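Local coordinates for protein formiminoglutamase (Trypanosoma cruzi, PDB 4MYK) that probably hydrolyses N-formimino-L-glutamate to L-glutamate and formamide, as an arginase-like enzyme with a binuclear manganese centre, at residues A[57-62]-A[277-282]; A[61-66]-A[297-302]; A[103-108]-A[113-118]; A[107-112]-A[133-138]. The protein carries 1 engineered substitution. All blocks are in the same frame, centred on the assembly; numbering follows the deposited sequence.

How the contacts relate
Following the chain past strand 32-37, helix 55-63 starts two long loops. Contact 1 closes one against the end of strand 274-280, and contact 2, staggered along the chain, closes the other against helix 290-306. Contacts 3 and 4 are nested inside both loops and start together from helix 94-110. Contact 3 closes the short turn into strand 114-119, while contact 4 spans that strand to reach the end of helix 125-135. Strands 114-119 and 274-280 are neighbours in the parallel sheet, so contacts 1 and 3 meet through backbone bonding. Contacts 1 and 2 pack one face of the sheet, contacts 3 and 4 the other.

Contact 1. Residues A[57-62]-A[277-282]; sequences AAFRFF and MDMSEL
Phe59 and Leu282 mark the closest approach of the two backbones, with their CA atoms 8.4 Å apart, as helix 55-63 lies against the C-terminal end of strand 274-280. This strand is one of the central members of the parallel sheet in the arginase/deacetylase alpha/beta fold, and segment 277-282 takes the chain from its last residues into the following loop. The wide spacing is bridged by long apolar side chains. Phe59 reaches across from the helix, its CG anti to the backbone N (chi1 -177°), which carries the ring out toward the strand, and is met by two residues. Met279 runs out extended through CB and CG, which carries SD to the ring, and only the terminal methyl CE turns aside (chi3 -62°). The result is a Met-aromatic contact of oblique geometry: SD is 5.5 Å from the centroid of the Phe59 ring, 66° off the ring normal. A flexible, polarisable thioether suits this place, since it can follow the shape of an aromatic ring while spanning the distance from strand to helix. Leu282 approaches the base of the same side chain instead of its ring; a branched aliphatic residue suits a buried position against the apolar CB of Phe59. All three residues are buried.

The polar residues of the strand serve the other side. Asp278 is bonded to Ser125, Asn128 and Ser234, and beyond the strand the carboxylate of Glu281 accepts bonds from the backbone N of Cys43 and of manganese ligand Asn122. At the hydrophobic junction, CE2 of Phe59 lies 4.3 Å from SD of Met279, and CB of Phe59 4.4 Å from CD2 of Leu282.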
# COMPACT_ATOMS: atom_id res chain seq x y z
N ALA A 57 18.14 6.73 -15.95
CA ALA A 57 18.30 8.14 -15.59
C ALA A 57 17.69 8.43 -14.22
O ALA A 57 18.28 9.09 -13.37
CB ALA A 57 17.68 9.03 -16.65
N ALA A 58 16.48 7.91 -14.01
CA ALA A 58 15.76 8.10 -12.77
C ALA A 58 16.46 7.39 -11.60
O ALA A 58 16.56 7.92 -10.50
CB ALA A 58 14.34 7.59 -12.92
N PHE A 59 16.92 6.18 -11.85
CA PHE A 59 17.74 5.47 -10.88
C PHE A 59 18.95 6.32 -10.50
O PHE A 59 19.25 6.48 -9.31
CB PHE A 59 18.19 4.14 -11.45
CG PHE A 59 18.97 3.30 -10.48
CD1 PHE A 59 20.34 3.49 -10.32
CD2 PHE A 59 18.35 2.32 -9.73
CE1 PHE A 59 21.05 2.72 -9.44
CE2 PHE A 59 19.06 1.57 -8.84
CZ PHE A 59 20.41 1.76 -8.70
N ARG A 60 19.64 6.87 -11.50
CA ARG A 60 20.86 7.68 -11.27
C ARG A 60 20.57 8.94 -10.48
O ARG A 60 21.40 9.37 -9.67
CB ARG A 60 21.54 8.07 -12.58
CG ARG A 60 22.38 6.95 -13.17
CD ARG A 60 23.22 7.38 -14.35
NE ARG A 60 24.04 6.26 -14.79
CZ ARG A 60 23.72 5.46 -15.80
NH1 ARG A 60 22.63 5.70 -16.51
NH2 ARG A 60 24.51 4.45 -16.12
N PHE A 61 19.41 9.52 -10.72
CA PHE A 61 19.01 10.71 -9.99
C PHE A 61 19.04 10.45 -8.49
O PHE A 61 19.67 11.20 -7.74
CB PHE A 61 17.62 11.18 -10.40
CG PHE A 61 17.22 12.49 -9.79
CD1 PHE A 61 16.56 12.54 -8.57
CD2 PHE A 61 17.53 13.69 -10.42
CE1 PHE A 61 16.20 13.74 -8.01
CE2 PHE A 61 17.18 14.90 -9.85
CZ PHE A 61 16.52 14.92 -8.65
N PHE A 62 18.37 9.39 -8.07
CA PHE A 62 18.28 9.09 -6.64
C PHE A 62 19.56 8.43 -6.13
O PHE A 62 19.87 8.51 -4.94
CB PHE A 62 17.00 8.30 -6.33
CG PHE A 62 15.76 9.14 -6.49
CD1 PHE A 62 15.32 9.96 -5.46
CD2 PHE A 62 15.07 9.16 -7.71
CE1 PHE A 62 14.19 10.77 -5.63
CE2 PHE A 62 13.95 9.97 -7.88
CZ PHE A 62 13.51 10.77 -6.83
N MET A 277 23.73 -9.08 -10.90
CA MET A 277 22.36 -8.70 -10.63
C MET A 277 21.88 -7.76 -11.72
O MET A 277 22.65 -6.94 -12.21
CB MET A 277 22.27 -7.97 -9.28
CG MET A 277 20.98 -7.21 -9.11
SD MET A 277 20.60 -6.75 -7.42
CE MET A 277 18.86 -6.34 -7.61
N ASP A 278 20.63 -7.92 -12.14
CA ASP A 278 20.01 -6.89 -12.97
C ASP A 278 18.64 -6.53 -12.40
O ASP A 278 18.09 -7.27 -11.58
CB ASP A 278 20.01 -7.23 -14.47
CG ASP A 278 18.88 -8.18 -14.90
OD1 ASP A 278 18.10 -8.64 -14.05
OD2 ASP A 278 18.78 -8.47 -16.11
N MET A 279 18.13 -5.38 -12.81
CA MET A 279 16.90 -4.83 -12.26
C MET A 279 16.14 -4.28 -13.43
O MET A 279 16.63 -3.39 -14.12
CB MET A 279 17.21 -3.72 -11.27
CG MET A 279 16.01 -3.17 -10.52
SD MET A 279 16.48 -1.89 -9.31
CE MET A 279 17.55 -2.85 -8.23
N SER A 280 14.95 -4.83 -13.67
CA SER A 280 14.21 -4.55 -14.90
C SER A 280 12.88 -3.88 -14.67
O SER A 280 12.29 -4.03 -13.61
CB SER A 280 13.95 -5.86 -15.66
OG SER A 280 15.11 -6.31 -16.33
N GLU A 281 12.42 -3.14 -15.68
CA GLU A 281 11.04 -2.65 -15.80
C GLU A 281 10.72 -1.33 -15.07
O GLU A 281 9.56 -0.90 -15.04
CB GLU A 281 10.04 -3.76 -15.46
CG GLU A 281 10.08 -4.96 -16.44
CD GLU A 281 9.64 -4.57 -17.84
OE1 GLU A 281 8.84 -3.61 -17.95
OE2 GLU A 281 10.08 -5.21 -18.82
N LEU A 282 11.74 -0.67 -14.52
CA LEU A 282 11.55 0.65 -13.92
C LEU A 282 11.13 1.64 -14.99
O LEU A 282 11.82 1.82 -16.00
CB LEU A 282 12.82 1.14 -13.20
CG LEU A 282 12.65 2.45 -12.42
CD1 LEU A 282 11.67 2.23 -11.29
CD2 LEU A 282 13.97 2.96 -11.88

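Contact 2. Residues A[61-66]-A[297-302]; sequences FFLQRL and YMFYHF
Leu66 lays its branched end across one face of the Tyr297 ring, the two side chains meeting at about a right angle. This is the tight part of a buried, apolar contact between the end of helix 55-63, with the turn after it, and helix 290-306. CD1 of Leu66 stands 4.0 Å from the centroid of the Tyr297 ring and 22° off its normal, displaced toward the rim, which makes a CH-pi contact. The other carbons broaden the grip: CB of Leu66 is 4.1 Å from CE1 of Tyr297, and CD2 of Leu66 is 3.8 Å from OH of Tyr297. With CG set beside its backbone N (chi1 -53°), Leu66 directs CD1 over the ring face and CD2 to the phenol oxygen. A forked aliphatic residue is well suited to cover a flat aromatic surface.

The second pair is slighter. Leu63 brings a single methyl, CD1, to within 4.0 Å of CE2 of Phe299, in an oblique approach. Farther out the helix end is exposed, where Arg65 places its guanidinium over the Phe61 ring in a cation-pi contact within the same segment.

Within helix 290-306, the carbonyl O of Tyr297 accepts from both His301 N and His301 ND1, from opposite faces of its plane; the ND1 bond is 2.8 Å long and nearly straight at 166°. This fixes the imidazole, which stacks on Phe262 of helix 258-270. Tyr297 and Tyr300 also pack on Gln189 and Ser188 of the second subunit, while Phe299 turns toward the sheet, touching Ile34 of strand 32-37 and Phe116 of strand 114-119.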
# COMPACT_ATOMS: atom_id res chain seq x y z
N PHE A 61 19.41 9.52 -10.72
CA PHE A 61 19.01 10.71 -9.99
C PHE A 61 19.04 10.45 -8.49
O PHE A 61 19.67 11.20 -7.74
CB PHE A 61 17.62 11.18 -10.40
CG PHE A 61 17.22 12.49 -9.79
CD1 PHE A 61 16.56 12.54 -8.57
CD2 PHE A 61 17.53 13.69 -10.42
CE1 PHE A 61 16.20 13.74 -8.01
CE2 PHE A 61 17.18 14.90 -9.85
CZ PHE A 61 16.52 14.92 -8.65
N PHE A 62 18.37 9.39 -8.07
CA PHE A 62 18.28 9.09 -6.64
C PHE A 62 19.56 8.43 -6.13
O PHE A 62 19.87 8.51 -4.94
CB PHE A 62 17.00 8.30 -6.33
CG PHE A 62 15.76 9.14 -6.49
CD1 PHE A 62 15.32 9.96 -5.46
CD2 PHE A 62 15.07 9.16 -7.71
CE1 PHE A 62 14.19 10.77 -5.63
CE2 PHE A 62 13.95 9.97 -7.88
CZ PHE A 62 13.51 10.77 -6.83
N LEU A 63 20.31 7.82 -7.03
CA LEU A 63 21.60 7.25 -6.68
C LEU A 63 22.50 8.31 -6.05
O LEU A 63 23.27 8.02 -5.12
CB LEU A 63 22.30 6.67 -7.92
CG LEU A 63 23.69 6.08 -7.65
CD1 LEU A 63 23.62 4.80 -6.80
CD2 LEU A 63 24.41 5.81 -8.95
N GLN A 64 22.41 9.54 -6.56
CA GLN A 64 23.26 10.62 -6.08
C GLN A 64 22.83 11.09 -4.69
O GLN A 64 23.51 11.90 -4.08
CB GLN A 64 23.25 11.83 -7.02
CG GLN A 64 23.15 11.53 -8.49
CD GLN A 64 24.35 10.78 -9.02
OE1 GLN A 64 25.50 11.11 -8.69
NE2 GLN A 64 24.11 9.77 -9.85
N ARG A 65 21.70 10.58 -4.20
CA ARG A 65 21.04 11.16 -3.04
C ARG A 65 20.74 10.23 -1.86
O ARG A 65 20.52 10.70 -0.75
CB ARG A 65 19.74 11.81 -3.47
CG ARG A 65 19.91 12.92 -4.46
CD ARG A 65 18.60 13.35 -5.07
NE ARG A 65 18.75 14.63 -5.76
CZ ARG A 65 19.34 14.77 -6.94
NH1 ARG A 65 19.82 13.71 -7.58
NH2 ARG A 65 19.44 15.98 -7.50
N LEU A 66 20.71 8.92 -2.08
CA LEU A 66 20.16 8.04 -1.06
C LEU A 66 21.18 7.07 -0.48
O LEU A 66 22.23 6.83 -1.06
CB LEU A 66 18.98 7.25 -1.63
CG LEU A 66 17.86 8.04 -2.30
CD1 LEU A 66 16.73 7.12 -2.70
CD2 LEU A 66 17.36 9.12 -1.36
N TYR A 297 16.93 2.08 -3.32
CA TYR A 297 16.98 1.48 -1.99
C TYR A 297 17.18 -0.03 -2.05
O TYR A 297 17.82 -0.61 -1.19
CB TYR A 297 15.72 1.82 -1.19
CG TYR A 297 15.80 3.17 -0.49
CD1 TYR A 297 16.90 3.50 0.29
CD2 TYR A 297 14.78 4.10 -0.61
CE1 TYR A 297 16.98 4.72 0.93
CE2 TYR A 297 14.85 5.33 0.03
CZ TYR A 297 15.95 5.63 0.80
OH TYR A 297 16.03 6.85 1.44
N MET A 298 16.63 -0.66 -3.09
CA MET A 298 16.87 -2.07 -3.33
C MET A 298 18.36 -2.36 -3.62
O MET A 298 18.94 -3.29 -3.05
CB MET A 298 16.00 -2.55 -4.49
CG MET A 298 14.56 -2.80 -4.11
SD MET A 298 13.52 -3.24 -5.53
CE MET A 298 14.24 -4.78 -6.08
N PHE A 299 18.95 -1.57 -4.51
CA PHE A 299 20.39 -1.64 -4.81
C PHE A 299 21.22 -1.34 -3.55
O PHE A 299 22.22 -2.00 -3.27
CB PHE A 299 20.73 -0.64 -5.93
CG PHE A 299 22.21 -0.42 -6.12
CD1 PHE A 299 22.99 -1.37 -6.76
CD2 PHE A 299 22.82 0.75 -5.69
CE1 PHE A 299 24.35 -1.17 -6.93
CE2 PHE A 299 24.17 0.97 -5.86
CZ PHE A 299 24.93 0.01 -6.49
N TYR A 300 20.78 -0.34 -2.81
CA TYR A 300 21.39 0.04 -1.54
C TYR A 300 21.49 -1.15 -0.58
O TYR A 300 22.54 -1.39 0.01
CB TYR A 300 20.59 1.18 -0.91
CG TYR A 300 20.94 1.43 0.54
CD1 TYR A 300 22.16 1.98 0.89
CD2 TYR A 300 20.05 1.13 1.56
CE1 TYR A 300 22.50 2.21 2.21
CE2 TYR A 300 20.37 1.34 2.88
CZ TYR A 300 21.60 1.89 3.20
OH TYR A 300 21.94 2.12 4.52
N HIS A 301 20.40 -1.90 -0.44
CA HIS A 301 20.37 -3.05 0.46
C HIS A 301 21.28 -4.14 -0.09
O HIS A 301 21.99 -4.80 0.68
CB HIS A 301 18.94 -3.57 0.63
CG HIS A 301 18.14 -2.81 1.65
ND1 HIS A 301 17.49 -1.63 1.36
CD2 HIS A 301 17.91 -3.05 2.96
CE1 HIS A 301 16.89 -1.18 2.45
NE2 HIS A 301 17.13 -2.03 3.43
N PHE A 302 21.27 -4.32 -1.40
CA PHE A 302 22.19 -5.27 -2.00
C PHE A 302 23.62 -4.90 -1.61
O PHE A 302 24.38 -5.75 -1.17
CB PHE A 302 22.09 -5.32 -3.53
CG PHE A 302 23.26 -6.04 -4.15
CD1 PHE A 302 23.26 -7.42 -4.24
CD2 PHE A 302 24.39 -5.34 -4.53
CE1 PHE A 302 24.36 -8.10 -4.74
CE2 PHE A 302 25.48 -6.00 -5.04
CZ PHE A 302 25.47 -7.39 -5.14

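Contact 3. Residues A[103-108]-A[113-118]; sequences SKVFTV and AFPFVI
A beta-alpha-beta crossover of the arginase fold ends here, where Val105 and Val108 of helix 94-110 pack on Ala113, just before strand 114-119, and on Pro115 and Val117 within it. The crossover carries the chain from strand 83-88, outermost in the sheet of this chain, past strand 32-37, and the short helix and strand segments run nearly antiparallel, at 151°, with axes 7.8 Å apart. Beta-branched residues suit this interface because each spreads two methyls without a long, flexible chain. Val105 divides its work: CG1 meets CG of Pro115 at 3.9 Å, whereas CG2 meets CG2 of Val117 at 3.8 Å. One turn on, Val108 sends a single methyl inward, CG1, held anti to the backbone N at chi1 175°. It touches CG of Pro115 at 4.0 Å and also lies beside Ala113, whose small side chain fits where the chain doubles back.

Pro115 has no N-H to give, but its carbonyl O still pairs with Met277 of strand 274-280, and its compact ring offers CB and CG to the two valines. Phe114 and Phe116, which alternate with it, point away to the other face of the sheet, toward helix 290-306.

At the turn itself, Ala113 N gives Val108 O a weak, bent hydrogen bond of 3.0 Å (125° at the hydrogen). Just beside it the packing is tighter than usual, with CG1 of Val108 only 3.4 Å from CB of Ala113.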
# COMPACT_ATOMS: atom_id res chain seq x y z
N SER A 103 28.76 -8.17 -23.79
CA SER A 103 30.21 -8.13 -23.85
C SER A 103 30.76 -7.40 -22.64
O SER A 103 31.79 -7.78 -22.08
CB SER A 103 30.64 -7.47 -25.15
OG SER A 103 32.05 -7.54 -25.32
N LYS A 104 30.06 -6.35 -22.24
CA LYS A 104 30.47 -5.50 -21.12
C LYS A 104 30.32 -6.20 -19.78
O LYS A 104 31.21 -6.16 -18.96
CB LYS A 104 29.65 -4.21 -21.12
CG LYS A 104 29.96 -3.28 -19.95
CD LYS A 104 31.42 -2.94 -19.90
CE LYS A 104 31.66 -1.74 -19.02
NZ LYS A 104 33.00 -1.16 -19.26
N VAL A 105 29.17 -6.81 -19.55
CA VAL A 105 28.95 -7.56 -18.32
C VAL A 105 29.99 -8.67 -18.18
O VAL A 105 30.51 -8.91 -17.09
CB VAL A 105 27.52 -8.16 -18.28
CG1 VAL A 105 27.35 -9.08 -17.07
CG2 VAL A 105 26.49 -7.05 -18.27
N PHE A 106 30.29 -9.35 -19.29
CA PHE A 106 31.28 -10.42 -19.27
C PHE A 106 32.65 -9.95 -18.81
O PHE A 106 33.27 -10.57 -17.95
CB PHE A 106 31.43 -11.08 -20.64
CG PHE A 106 32.56 -12.08 -20.68
CD1 PHE A 106 32.41 -13.34 -20.13
CD2 PHE A 106 33.78 -11.74 -21.24
CE1 PHE A 106 33.44 -14.25 -20.14
CE2 PHE A 106 34.82 -12.65 -21.27
CZ PHE A 106 34.65 -13.91 -20.72
N THR A 107 33.11 -8.85 -19.39
CA THR A 107 34.40 -8.28 -19.01
C THR A 107 34.48 -8.00 -17.51
O THR A 107 35.44 -8.40 -16.85
CB THR A 107 34.76 -7.02 -19.85
OG1 THR A 107 33.87 -5.95 -19.53
CG2 THR A 107 34.65 -7.32 -21.34
N VAL A 108 33.45 -7.35 -16.96
CA VAL A 108 33.40 -7.11 -15.51
C VAL A 108 33.43 -8.43 -14.74
O VAL A 108 34.12 -8.56 -13.73
CB VAL A 108 32.14 -6.29 -15.08
CG1 VAL A 108 32.08 -6.17 -13.57
CG2 VAL A 108 32.18 -4.91 -15.68
N ALA A 113 34.99 -8.60 -10.83
CA ALA A 113 34.14 -7.53 -10.31
C ALA A 113 32.66 -7.93 -10.40
O ALA A 113 32.33 -8.91 -11.05
CB ALA A 113 34.40 -6.21 -11.04
N PHE A 114 31.79 -7.18 -9.72
CA PHE A 114 30.36 -7.49 -9.71
C PHE A 114 29.55 -6.50 -10.54
O PHE A 114 29.47 -5.31 -10.20
CB PHE A 114 29.83 -7.55 -8.27
CG PHE A 114 28.39 -7.98 -8.17
CD1 PHE A 114 27.36 -7.10 -8.45
CD2 PHE A 114 28.06 -9.27 -7.78
CE1 PHE A 114 26.05 -7.50 -8.36
CE2 PHE A 114 26.75 -9.67 -7.67
CZ PHE A 114 25.74 -8.78 -7.96
N PRO A 115 28.92 -6.99 -11.62
CA PRO A 115 28.11 -6.15 -12.50
C PRO A 115 26.67 -6.00 -11.99
O PRO A 115 26.00 -7.00 -11.68
CB PRO A 115 28.09 -6.94 -13.82
CG PRO A 115 28.67 -8.29 -13.51
CD PRO A 115 28.85 -8.40 -12.03
N PHE A 116 26.20 -4.75 -11.90
CA PHE A 116 24.78 -4.49 -11.65
C PHE A 116 24.22 -3.70 -12.83
O PHE A 116 24.71 -2.61 -13.15
CB PHE A 116 24.57 -3.71 -10.34
CG PHE A 116 23.17 -3.16 -10.17
CD1 PHE A 116 22.19 -3.92 -9.56
CD2 PHE A 116 22.85 -1.88 -10.60
CE1 PHE A 116 20.90 -3.42 -9.39
CE2 PHE A 116 21.56 -1.37 -10.44
CZ PHE A 116 20.59 -2.14 -9.83
N VAL A 117 23.21 -4.26 -13.49
CA VAL A 117 22.68 -3.65 -14.70
C VAL A 117 21.31 -3.04 -14.43
O VAL A 117 20.37 -3.74 -14.05
CB VAL A 117 22.57 -4.67 -15.85
CG1 VAL A 117 22.14 -3.97 -17.15
CG2 VAL A 117 23.90 -5.41 -16.04
N ILE A 118 21.20 -1.73 -14.61
CA ILE A 118 19.93 -1.06 -14.41
C ILE A 118 19.26 -0.80 -15.75
O ILE A 118 19.86 -0.22 -16.65
CB ILE A 118 20.08 0.26 -13.60
CG1 ILE A 118 18.73 0.96 -13.46
CG2 ILE A 118 21.12 1.19 -14.23
CD1 ILE A 118 17.71 0.12 -12.75

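Contact 4. Residues A[107-112]-A[133-138]; sequences TVLARG and LRAFPG
Leu109 and Ala135 supply the main apolar contact between the ends of helices 94-110 and 125-135. CD1 of Leu109 rests 3.7 Å from CB of Ala135, and CB of Leu109 is 3.9 Å from the same methyl, so the leucine lies alongside the alanine through both its base and its tip. The small alanine lets the leucine lie close to the neighbouring helix. A looser touch follows on the other branch, where CD2 of Leu109 comes obliquely to within 4.5 Å of CE2 of Phe136. That ring folds back over its own neighbour (chi1 -39°), with CB of Ala135 3.9 Å above one face, and this brings the ring within reach of Leu109.

Backbone bonding shapes the helix end. Arg111 leaves helical geometry, and Gly112 N then bonds to Leu109 O at 2.9 Å. Gly112 has a phi of 89°, where a side chain would press on the carbonyl O of Arg111; glycine avoids this. Gly138 likewise takes a positive phi after the second helix.

Charged groups work around the margin: Arg134 makes a cation-pi contact with the Phe106 ring, and Arg111 forms a salt bridge with Glu27. Leu109 also packs on Pro115 of strand 114-119, which ties the pair to the sheet. Two neighbouring helices joined at their C-terminal ends by apolar side chains over one face of a parallel sheet are the ordinary outer layer of the three-layered alpha/beta/alpha arginase fold.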
# COMPACT_ATOMS: atom_id res chain seq x y z
N THR A 107 33.11 -8.85 -19.39
CA THR A 107 34.40 -8.28 -19.01
C THR A 107 34.48 -8.00 -17.51
O THR A 107 35.44 -8.40 -16.85
CB THR A 107 34.76 -7.02 -19.85
OG1 THR A 107 33.87 -5.95 -19.53
CG2 THR A 107 34.65 -7.32 -21.34
N VAL A 108 33.45 -7.35 -16.96
CA VAL A 108 33.40 -7.11 -15.51
C VAL A 108 33.43 -8.43 -14.74
O VAL A 108 34.12 -8.56 -13.73
CB VAL A 108 32.14 -6.29 -15.08
CG1 VAL A 108 32.08 -6.17 -13.57
CG2 VAL A 108 32.18 -4.91 -15.68
N LEU A 109 32.67 -9.41 -15.24
CA LEU A 109 32.63 -10.75 -14.66
C LEU A 109 34.00 -11.42 -14.73
O LEU A 109 34.52 -11.91 -13.73
CB LEU A 109 31.61 -11.62 -15.40
CG LEU A 109 30.11 -11.47 -15.12
CD1 LEU A 109 29.34 -12.49 -15.94
CD2 LEU A 109 29.83 -11.65 -13.63
N ALA A 110 34.58 -11.43 -15.93
CA ALA A 110 35.87 -12.05 -16.19
C ALA A 110 36.97 -11.60 -15.22
O ALA A 110 37.90 -12.36 -14.94
CB ALA A 110 36.29 -11.80 -17.64
N ARG A 111 36.89 -10.37 -14.72
CA ARG A 111 37.98 -9.87 -13.87
C ARG A 111 37.63 -9.94 -12.40
O ARG A 111 38.35 -9.41 -11.56
CB ARG A 111 38.40 -8.45 -14.24
CG ARG A 111 37.59 -7.38 -13.57
CD ARG A 111 38.13 -5.99 -13.89
NE ARG A 111 37.17 -4.98 -13.45
CZ ARG A 111 36.27 -4.43 -14.25
NH1 ARG A 111 36.23 -4.77 -15.53
NH2 ARG A 111 35.42 -3.54 -13.77
N GLY A 112 36.52 -10.59 -12.08
CA GLY A 112 36.13 -10.76 -10.69
C GLY A 112 35.28 -9.66 -10.08
O GLY A 112 34.87 -9.79 -8.93
N LEU A 133 26.91 -17.35 -18.77
CA LEU A 133 27.19 -18.66 -19.36
C LEU A 133 28.57 -18.72 -20.01
O LEU A 133 29.11 -19.81 -20.22
CB LEU A 133 26.12 -19.04 -20.38
CG LEU A 133 24.68 -19.17 -19.89
CD1 LEU A 133 23.75 -19.51 -21.05
CD2 LEU A 133 24.57 -20.21 -18.78
N ARG A 134 29.12 -17.56 -20.36
CA ARG A 134 30.47 -17.49 -20.90
C ARG A 134 31.46 -17.48 -19.76
O ARG A 134 32.49 -18.14 -19.80
CB ARG A 134 30.68 -16.23 -21.74
CG ARG A 134 30.06 -16.26 -23.13
CD ARG A 134 30.18 -14.88 -23.77
NE ARG A 134 31.57 -14.45 -23.80
CZ ARG A 134 31.98 -13.19 -23.93
NH1 ARG A 134 31.10 -12.20 -24.05
NH2 ARG A 134 33.28 -12.92 -23.94
N ALA A 135 31.14 -16.70 -18.73
CA ALA A 135 32.06 -16.51 -17.62
C ALA A 135 32.22 -17.78 -16.76
O ALA A 135 33.32 -18.05 -16.26
CB ALA A 135 31.64 -15.31 -16.77
N PHE A 136 31.14 -18.53 -16.59
CA PHE A 136 31.18 -19.78 -15.82
C PHE A 136 30.57 -20.89 -16.66
O PHE A 136 29.41 -21.27 -16.46
CB PHE A 136 30.44 -19.65 -14.50
CG PHE A 136 30.65 -18.33 -13.83
CD1 PHE A 136 31.81 -18.08 -13.11
CD2 PHE A 136 29.70 -17.32 -13.93
CE1 PHE A 136 32.01 -16.85 -12.50
CE2 PHE A 136 29.90 -16.10 -13.33
CZ PHE A 136 31.05 -15.86 -12.60
N PRO A 137 31.35 -21.41 -17.61
CA PRO A 137 30.94 -22.48 -18.52
C PRO A 137 30.25 -23.64 -17.81
O PRO A 137 30.88 -24.39 -17.06
CB PRO A 137 32.27 -22.95 -19.10
CG PRO A 137 33.11 -21.71 -19.11
CD PRO A 137 32.72 -20.94 -17.88
N GLY A 138 28.94 -23.77 -18.05
CA GLY A 138 28.15 -24.90 -17.58
C GLY A 138 27.81 -24.91 -16.10
O GLY A 138 27.11 -25.81 -15.64